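Side-chain contacts in histidinol dehydrogenase (Elizabethkingia anophelis NUHP1, PDB 6AN0), which probably catalyses the last steps of histidine biosynthesis, two successive NAD-dependent oxidations that turn L-histidinol through L-histidinaldehyde into L-histidine, with zinc as cofactor: residues A80-S83 with D84-Q88; G169-N172 with P173-Y177; E254-A257 with A258-S262. All blocks are in the same frame, centred on the assembly; numbering follows the deposited sequence. Where two conformers were deposited one is given.

Contact 1: residues A80-S83 with D84-Q88; sequences ALVS and DELIQ
Val82 and Ser83, the last two residues of the loop before helix 84-102, meet the first helical turn with an apolar branch and a hydroxyl respectively. CG1 of Val82 does the apolar work. With this methyl anti to the backbone N (chi1 -177°), it lies against Ile87 CG1 at 3.8 Å and Leu86 CD2 at 3.9 Å, touching both helix residues at once, and the side chains cross obliquely.

Ser83 is the N-cap. Its OG, held between the backbone N and the carbonyl carbon (chi1 81°), turns back over the helix start and accepts from Leu86 N at 3.1 Å, a fairly straight bond with an N-H...O angle of 161°. Ser83 O then accepts from Ile87 N at 3.0 Å, the first i to i+4 bond of the helix. Around this polar pair Leu86 CB approaches Ser83 OG to 3.5 Å, and Ile87 CG1 comes within 3.4 Å of Ser83 O.

Beyond the contact, Val82 and Ile87 both touch Tyr177, and Leu86 packs on Ala417 of the second subunit. The chemistry is that of a hydrophobic staple, Val82 against Ile87, with Leu86 CD2 as a further apolar neighbour, beside a serine cap that gives a first-turn N-H an acceptor where no preceding helical carbonyl exists.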
ATOM      1  N   ALA A  80      30.396   1.534  22.463  1.00 34.97           N
ATOM      2  CA  ALA A  80      30.991   1.581  23.794  1.00 32.10           C
ATOM      3  C   ALA A  80      30.236   2.495  24.753  1.00 45.63           C
ATOM      4  O   ALA A  80      30.516   2.466  25.955  1.00 44.97           O
ATOM      5  CB  ALA A  80      32.449   2.029  23.695  1.00 37.71           C
ATOM      6  N   LEU A  81      29.300   3.304  24.260  1.00 33.89           N
ATOM      7  CA  LEU A  81      28.512   4.192  25.103  1.00 30.60           C
ATOM      8  C   LEU A  81      27.147   3.616  25.460  1.00 47.50           C
ATOM      9  O   LEU A  81      26.334   4.315  26.074  1.00 57.43           O
ATOM     10  CB  LEU A  81      28.328   5.547  24.417  1.00 39.34           C
ATOM     11  CG  LEU A  81      29.573   6.377  24.112  1.00 37.76           C
ATOM     12  CD1 LEU A  81      29.222   7.488  23.129  1.00 34.97           C
ATOM     13  CD2 LEU A  81      30.167   6.947  25.385  1.00 39.43           C
ATOM     14  N   VAL A  82      26.865   2.376  25.077  1.00 40.47           N
ATOM     15  CA  VAL A  82      25.594   1.735  25.392  1.00 36.74           C
ATOM     16  C   VAL A  82      25.830   0.721  26.501  1.00 41.14           C
ATOM     17  O   VAL A  82      26.704  -0.147  26.382  1.00 37.66           O
ATOM     18  CB  VAL A  82      24.983   1.065  24.153  1.00 36.77           C
ATOM     19  CG1 VAL A  82      23.625   0.476  24.510  1.00 34.41           C
ATOM     20  CG2 VAL A  82      24.865   2.072  23.013  1.00 33.12           C
ATOM     21  N   SER A  83      25.050   0.827  27.575  1.00 34.17           N
ATOM     22  CA  SER A  83      25.250  -0.008  28.751  1.00 39.10           C
ATOM     23  C   SER A  83      24.935  -1.470  28.446  1.00 42.43           C
ATOM     24  O   SER A  83      24.175  -1.793  27.530  1.00 37.43           O
ATOM     25  CB  SER A  83      24.366   0.466  29.904  1.00 39.89           C
ATOM     26  OG  SER A  83      23.041  -0.026  29.755  1.00 41.58           O
ATOM     27  N   ASP A  84      25.518  -2.359  29.255  1.00 41.19           N
ATOM     28  CA  ASP A  84      25.273  -3.787  29.075  1.00 39.20           C
ATOM     29  C   ASP A  84      23.800  -4.134  29.274  1.00 33.09           C
ATOM     30  O   ASP A  84      23.256  -4.981  28.558  1.00 36.55           O
ATOM     31  CB  ASP A  84      26.147  -4.593  30.037  1.00 47.99           C
ATOM     32  CG  ASP A  84      27.612  -4.598  29.631  1.00 55.58           C
ATOM     33  OD1 ASP A  84      27.901  -4.513  28.418  1.00 57.40           O
ATOM     34  OD2 ASP A  84      28.477  -4.692  30.530  1.00 64.92           O
ATOM     35  N   GLU A  85      23.132  -3.487  30.238  1.00 35.42           N
ATOM     36  CA  GLU A  85      21.725  -3.802  30.489  1.00 41.86           C
ATOM     37  C   GLU A  85      20.829  -3.346  29.342  1.00 35.19           C
ATOM     38  O   GLU A  85      19.828  -4.004  29.030  1.00 36.59           O
ATOM     39  CB  GLU A  85      21.258  -3.170  31.795  1.00 40.42           C
ATOM     40  CG  GLU A  85      21.699  -3.899  33.046  1.00 61.14           C
ATOM     41  CD  GLU A  85      21.113  -3.280  34.300  1.00 73.97           C
ATOM     42  OE1 GLU A  85      20.284  -2.354  34.167  1.00 75.27           O
ATOM     43  OE2 GLU A  85      21.479  -3.717  35.414  1.00 81.10           O
ATOM     44  N   LEU A  86      21.150  -2.210  28.719  1.00 33.56           N
ATOM     45  CA  LEU A  86      20.368  -1.779  27.564  1.00 33.35           C
ATOM     46  C   LEU A  86      20.618  -2.692  26.368  1.00 36.75           C
ATOM     47  O   LEU A  86      19.680  -3.055  25.649  1.00 29.92           O
ATOM     48  CB  LEU A  86      20.693  -0.323  27.216  1.00 28.53           C
ATOM     49  CG  LEU A  86      19.891   0.264  26.044  1.00 34.48           C
ATOM     50  CD1 LEU A  86      18.396   0.082  26.276  1.00 32.32           C
ATOM     51  CD2 LEU A  86      20.225   1.731  25.840  1.00 44.27           C
ATOM     52  N   ILE A  87      21.877  -3.091  26.159  1.00 34.37           N
ATOM     53  CA  ILE A  87      22.211  -4.026  25.086  1.00 36.77           C
ATOM     54  C   ILE A  87      21.369  -5.292  25.199  1.00 29.94           C
ATOM     55  O   ILE A  87      20.812  -5.789  24.212  1.00 31.63           O
ATOM     56  CB  ILE A  87      23.716  -4.349  25.121  1.00 41.89           C
ATOM     57  CG1 ILE A  87      24.519  -3.208  24.493  1.00 42.66           C
ATOM     58  CG2 ILE A  87      23.997  -5.685  24.443  1.00 39.24           C
ATOM     59  CD1 ILE A  87      26.024  -3.424  24.557  1.00 53.38           C
ATOM     60  N   GLN A  88      21.268  -5.831  26.413  1.00 35.56           N
ATOM     61  CA  GLN A  88      20.493  -7.050  26.624  1.00 35.54           C
ATOM     62  C   GLN A  88      19.017  -6.826  26.313  1.00 34.11           C
ATOM     63  O   GLN A  88      18.361  -7.686  25.709  1.00 26.82           O
ATOM     64  CB  GLN A  88      20.687  -7.521  28.066  1.00 31.38           C
ATOM     65  CG  GLN A  88      19.840  -8.696  28.487  1.00 43.97           C
ATOM     66  CD  GLN A  88      20.229  -9.191  29.869  1.00 59.05           C
ATOM     67  OE1 GLN A  88      21.334  -9.700  30.069  1.00 65.37           O
ATOM     68  NE2 GLN A  88      19.334  -9.016  30.840  1.00 58.73           N
TER
HETATM   69  O   HOH W   1      28.384  -1.830  27.275  1.00 45.48           O

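Contact 2: residues G169-N172 with P173-Y177; sequences GNIN and PAILY
The backbone passes from the extended Ile171 and Asn172 into helix 173-181 at Pro173, and Asn172 O begins the helical pattern with weak bonds from Ile175 N (3.1 Å, strongly bent) and Leu176 N (3.4 Å). The side chain of Asn172 supplies the firmer link as N-cap. Its CG stands anti to the backbone N (chi1 -169°), which brings the amide alongside the N-CD bond of Pro173 and OD1 to 3.0 Å from Ala174 N. That N-H lies in the plane of the side-chain carbonyl, on a lone pair. Pro173 has no N-H to offer, although OD1 passes its N at 3.1 Å, and its CD sits 3.5 Å from Asn172 CG.

Ile171 provides the apolar half. Its CG2 methyl reaches Leu176 CD2 at 3.8 Å and, more loosely, Ile175 CG2 at 4.1 Å; the Ile171 and Leu176 side chains cross at about a right angle. Residue before the cap against residue four on from it is the spacing of a hydrophobic staple.

The turn follows strand 158-163, whose Thr163 touches both Ile171 and Ile175. On helix 72-79, Ala78 meets Pro173 and Leu176, while Tyr177 leads on to Ile87, Ile90 and Gln91 of helix 84-102.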
ATOM      1  N   GLY A 169      27.411  17.637  15.457  1.00 29.49           N
ATOM      2  CA  GLY A 169      27.554  16.655  14.405  1.00 30.66           C
ATOM      3  C   GLY A 169      27.334  15.210  14.809  1.00 35.29           C
ATOM      4  O   GLY A 169      27.572  14.314  13.989  1.00 36.13           O
ATOM      5  N   ASN A 170      26.852  14.948  16.019  1.00 32.89           N
ATOM      6  CA  ASN A 170      26.766  13.585  16.526  1.00 28.99           C
ATOM      7  C   ASN A 170      25.347  13.026  16.458  1.00 27.40           C
ATOM      8  O   ASN A 170      24.359  13.764  16.466  1.00 33.14           O
ATOM      9  CB  ASN A 170      27.283  13.524  17.965  1.00 32.24           C
ATOM     10  CG  ASN A 170      28.736  13.910  18.065  1.00 39.40           C
ATOM     11  OD1 ASN A 170      29.136  14.656  18.958  1.00 45.64           O
ATOM     12  ND2 ASN A 170      29.539  13.422  17.128  1.00 43.31           N
ATOM     13  N   ILE A 171      25.269  11.694  16.369  1.00 28.36           N
ATOM     14  CA  ILE A 171      24.025  10.936  16.412  1.00 23.88           C
ATOM     15  C   ILE A 171      23.980  10.191  17.740  1.00 34.33           C
ATOM     16  O   ILE A 171      25.012   9.693  18.206  1.00 31.54           O
ATOM     17  CB  ILE A 171      23.940   9.947  15.231  1.00 27.26           C
ATOM     18  CG1 ILE A 171      24.075  10.678  13.892  1.00 30.53           C
ATOM     19  CG2 ILE A 171      22.656   9.120  15.280  1.00 26.36           C
ATOM     20  CD1 ILE A 171      22.988  11.667  13.640  1.00 34.47           C
ATOM     21  N   ASN A 172      22.795  10.111  18.344  1.00 26.46           N
ATOM     22  CA  ASN A 172      22.665   9.447  19.634  1.00 33.03           C
ATOM     23  C   ASN A 172      23.220   8.023  19.554  1.00 24.26           C
ATOM     24  O   ASN A 172      22.936   7.306  18.588  1.00 26.72           O
ATOM     25  CB  ASN A 172      21.201   9.403  20.071  1.00 33.23           C
ATOM     26  CG  ASN A 172      21.050   8.964  21.517  1.00 40.35           C
ATOM     27  OD1 ASN A 172      21.193   7.786  21.838  1.00 40.92           O
ATOM     28  ND2 ASN A 172      20.775   9.913  22.396  1.00 36.60           N
ATOM     29  N   PRO A 173      24.001   7.583  20.547  1.00 25.45           N
ATOM     30  CA  PRO A 173      24.650   6.262  20.448  1.00 25.29           C
ATOM     31  C   PRO A 173      23.686   5.097  20.355  1.00 30.39           C
ATOM     32  O   PRO A 173      24.021   4.090  19.717  1.00 29.84           O
ATOM     33  CB  PRO A 173      25.493   6.181  21.733  1.00 27.45           C
ATOM     34  CG  PRO A 173      25.013   7.307  22.608  1.00 44.12           C
ATOM     35  CD  PRO A 173      24.535   8.374  21.667  1.00 27.58           C
ATOM     36  N   ALA A 174      22.511   5.185  20.986  1.00 26.24           N
ATOM     37  CA  ALA A 174      21.552   4.078  20.899  1.00 22.95           C
ATOM     38  C   ALA A 174      21.024   3.882  19.486  1.00 24.37           C
ATOM     39  O   ALA A 174      20.731   2.745  19.082  1.00 24.66           O
ATOM     40  CB  ALA A 174      20.387   4.298  21.866  1.00 30.63           C
ATOM     41  N   ILE A 175      20.869   4.960  18.717  1.00 21.85           N
ATOM     42  CA  ILE A 175      20.447   4.804  17.329  1.00 20.63           C
ATOM     43  C   ILE A 175      21.506   4.054  16.533  1.00 22.09           C
ATOM     44  O   ILE A 175      21.196   3.114  15.787  1.00 20.59           O
ATOM     45  CB  ILE A 175      20.149   6.175  16.691  1.00 25.27           C
ATOM     46  CG1 ILE A 175      18.899   6.795  17.308  1.00 28.57           C
ATOM     47  CG2 ILE A 175      20.007   6.042  15.159  1.00 24.22           C
ATOM     48  CD1 ILE A 175      18.611   8.210  16.787  1.00 32.44           C
ATOM     49  N   LEU A 176      22.768   4.482  16.653  1.00 22.78           N
ATOM     50  CA  LEU A 176      23.833   3.863  15.867  1.00 28.28           C
ATOM     51  C   LEU A 176      24.053   2.418  16.293  1.00 26.24           C
ATOM     52  O   LEU A 176      24.221   1.533  15.443  1.00 25.18           O
ATOM     53  CB  LEU A 176      25.132   4.671  16.003  1.00 26.79           C
ATOM     54  CG  LEU A 176      25.065   6.118  15.497  1.00 24.61           C
ATOM     55  CD1 LEU A 176      26.393   6.824  15.724  1.00 30.14           C
ATOM     56  CD2 LEU A 176      24.679   6.150  14.022  1.00 21.25           C
ATOM     57  N   TYR A 177      24.067   2.166  17.607  1.00 23.78           N
ATOM     58  CA  TYR A 177      24.195   0.797  18.097  1.00 29.81           C
ATOM     59  C   TYR A 177      23.107  -0.096  17.512  1.00 30.44           C
ATOM     60  O   TYR A 177      23.389  -1.183  16.990  1.00 28.22           O
ATOM     61  CB  TYR A 177      24.142   0.756  19.631  1.00 28.25           C
ATOM     62  CG  TYR A 177      23.980  -0.669  20.117  1.00 26.98           C
ATOM     63  CD1 TYR A 177      22.720  -1.203  20.418  1.00 26.55           C
ATOM     64  CD2 TYR A 177      25.078  -1.513  20.188  1.00 32.07           C
ATOM     65  CE1 TYR A 177      22.577  -2.538  20.816  1.00 27.33           C
ATOM     66  CE2 TYR A 177      24.943  -2.838  20.580  1.00 31.31           C
ATOM     67  CZ  TYR A 177      23.700  -3.343  20.888  1.00 32.39           C
ATOM     68  OH  TYR A 177      23.599  -4.655  21.276  1.00 36.04           O
TER

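Contact 3: residues E254-A257 with A258-S262; sequences EFVA and ADLLS
Helix 253-264 is the crossover of a beta-alpha-beta unit, linking the parallel strands 242-247 and 271-276, and Glu254-Ala257 and Ala258-Ser262 are consecutive turns of it. Four i to i+4 backbone bonds join them. Leu260 N to Val256 O is almost straight, at 3.0 Å with an N-H...O angle of 174°; Asp259 N to Phe255 O and Leu261 N to Ala257 O are both 2.9 Å, and Ala258 N to Glu254 O is longer.

Side chains add little direct touching: Val256 CG1 and Leu260 CD1 are 4.4 Å apart. More of the packing is side chain on backbone, with Leu260 CG at 3.3 Å from Val256 O and Leu261 CG at 3.4 Å from Ala257 O. Asp259 has its CG anti to the carbonyl carbon (chi1 -67°), which lays the carboxylate beside Phe255 O, and its OD2 forms a salt bridge with Arg430 of the second subunit.

Val256 and Leu260 both rest on Val245 of strand 242-247, and on strand 271-276 they meet Leu274 and Val272 respectively. Val256, Ala257, Ala258 and Leu261 contact helix 279-293. Ala258 and Asp259 also pack on Ala426 of the second subunit.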
ATOM      1  N   GLU A 254      -5.759   1.472  38.084  1.00 28.39           N
ATOM      2  CA  GLU A 254      -4.361   1.897  38.100  1.00 31.82           C
ATOM      3  C   GLU A 254      -3.676   1.570  36.781  1.00 32.81           C
ATOM      4  O   GLU A 254      -2.895   2.378  36.264  1.00 26.64           O
ATOM      5  CB  GLU A 254      -3.593   1.248  39.250  1.00 30.04           C
ATOM      6  CG  GLU A 254      -2.155   1.783  39.351  1.00 30.94           C
ATOM      7  CD  GLU A 254      -1.304   1.039  40.358  1.00 42.38           C
ATOM      8  OE1 GLU A 254      -1.459  -0.196  40.489  1.00 45.64           O
ATOM      9  OE2 GLU A 254      -0.475   1.692  41.016  1.00 39.95           O
ATOM     10  N   PHE A 255      -3.950   0.382  36.228  1.00 28.38           N
ATOM     11  CA  PHE A 255      -3.349  -0.007  34.952  1.00 24.85           C
ATOM     12  C   PHE A 255      -3.863   0.873  33.819  1.00 27.11           C
ATOM     13  O   PHE A 255      -3.088   1.332  32.970  1.00 22.98           O
ATOM     14  CB  PHE A 255      -3.656  -1.473  34.619  1.00 21.13           C
ATOM     15  CG  PHE A 255      -3.051  -2.488  35.552  1.00 24.12           C
ATOM     16  CD1 PHE A 255      -2.328  -2.122  36.678  1.00 23.99           C
ATOM     17  CD2 PHE A 255      -3.225  -3.849  35.285  1.00 24.38           C
ATOM     18  CE1 PHE A 255      -1.797  -3.080  37.511  1.00 28.34           C
ATOM     19  CE2 PHE A 255      -2.697  -4.810  36.118  1.00 27.97           C
ATOM     20  CZ  PHE A 255      -1.985  -4.429  37.240  1.00 34.75           C
ATOM     21  N   VAL A 256      -5.180   1.096  33.778  1.00 24.31           N
ATOM     22  CA  VAL A 256      -5.772   1.877  32.693  1.00 25.92           C
ATOM     23  C   VAL A 256      -5.231   3.304  32.702  1.00 23.49           C
ATOM     24  O   VAL A 256      -4.871   3.854  31.654  1.00 24.52           O
ATOM     25  CB  VAL A 256      -7.311   1.849  32.792  1.00 25.12           C
ATOM     26  CG1 VAL A 256      -7.931   2.841  31.813  1.00 20.80           C
ATOM     27  CG2 VAL A 256      -7.842   0.432  32.519  1.00 27.05           C
ATOM     28  N   ALA A 257      -5.164   3.925  33.880  1.00 23.98           N
ATOM     29  CA  ALA A 257      -4.603   5.273  33.964  1.00 22.92           C
ATOM     30  C   ALA A 257      -3.166   5.316  33.452  1.00 23.95           C
ATOM     31  O   ALA A 257      -2.786   6.235  32.708  1.00 26.36           O
ATOM     32  CB  ALA A 257      -4.667   5.772  35.403  1.00 24.72           C
ATOM     33  N   ALA A 258      -2.350   4.330  33.835  1.00 27.36           N
ATOM     34  CA  ALA A 258      -0.965   4.291  33.372  1.00 21.21           C
ATOM     35  C   ALA A 258      -0.885   4.130  31.857  1.00 25.20           C
ATOM     36  O   ALA A 258      -0.025   4.742  31.205  1.00 24.11           O
ATOM     37  CB  ALA A 258      -0.211   3.160  34.078  1.00 20.95           C
ATOM     38  N   ASP A 259      -1.775   3.322  31.274  1.00 24.51           N
ATOM     39  CA  ASP A 259      -1.794   3.154  29.821  1.00 23.96           C
ATOM     40  C   ASP A 259      -2.147   4.462  29.117  1.00 25.34           C
ATOM     41  O   ASP A 259      -1.483   4.858  28.147  1.00 24.55           O
ATOM     42  CB  ASP A 259      -2.774   2.046  29.434  1.00 21.88           C
ATOM     43  CG  ASP A 259      -2.310   0.673  29.917  1.00 30.41           C
ATOM     44  OD1 ASP A 259      -1.085   0.501  30.097  1.00 31.03           O
ATOM     45  OD2 ASP A 259      -3.154  -0.230  30.114  1.00 32.63           O
ATOM     46  N   LEU A 260      -3.194   5.143  29.589  1.00 23.28           N
ATOM     47  CA  LEU A 260      -3.551   6.446  29.036  1.00 26.04           C
ATOM     48  C   LEU A 260      -2.382   7.414  29.122  1.00 26.95           C
ATOM     49  O   LEU A 260      -2.077   8.127  28.157  1.00 25.99           O
ATOM     50  CB  LEU A 260      -4.757   7.025  29.774  1.00 24.27           C
ATOM     51  CG  LEU A 260      -6.077   6.265  29.675  1.00 28.79           C
ATOM     52  CD1 LEU A 260      -7.102   6.938  30.568  1.00 31.06           C
ATOM     53  CD2 LEU A 260      -6.545   6.212  28.216  1.00 21.70           C
ATOM     54  N   LEU A 261      -1.730   7.477  30.284  1.00 21.76           N
ATOM     55  CA  LEU A 261      -0.643   8.437  30.440  1.00 24.22           C
ATOM     56  C   LEU A 261       0.568   8.053  29.604  1.00 28.35           C
ATOM     57  O   LEU A 261       1.318   8.932  29.171  1.00 25.18           O
ATOM     58  CB  LEU A 261      -0.274   8.574  31.914  1.00 20.37           C
ATOM     59  CG  LEU A 261      -1.336   9.332  32.721  1.00 26.29           C
ATOM     60  CD1 LEU A 261      -1.067   9.252  34.203  1.00 24.71           C
ATOM     61  CD2 LEU A 261      -1.380  10.790  32.281  1.00 30.04           C
ATOM     62  N   SER A 262       0.769   6.755  29.351  1.00 29.35           N
ATOM     63  CA  SER A 262       1.876   6.354  28.489  0.52 25.20           C
ATOM     64  C   SER A 262       1.690   6.899  27.077  1.00 27.10           C
ATOM     65  O   SER A 262       2.650   7.371  26.459  1.00 27.10           O
ATOM     66  CB  SER A 262       2.034   4.827  28.482  0.52 22.99           C
ATOM     67  OG  SER A 262       0.980   4.172  27.800  0.52 25.03           O
TER

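The three contacts come in series along the chain. Contacts 1 and 2 are both helix starts, with centres 13 Å apart, and they touch: Val82 CG2 packs 3.7 Å from Tyr177 CB, and Ile87 CG2 lies 3.4 Å from Tyr177 OH. The first turns of helices 84-102 and 173-181 are thereby packed together, and contact 2 follows strand 158-163 of the mixed sheet. Contact 3 lies on helix 253-264, which packs against strands 242-247 and 271-276 of the separate six-stranded parallel sheet; its nearest atoms are about 17 Å from contact 1 and about 19 Å from contact 2. Contacts 1 and 3 both reach the second subunit, so both regions contribute to the dimer.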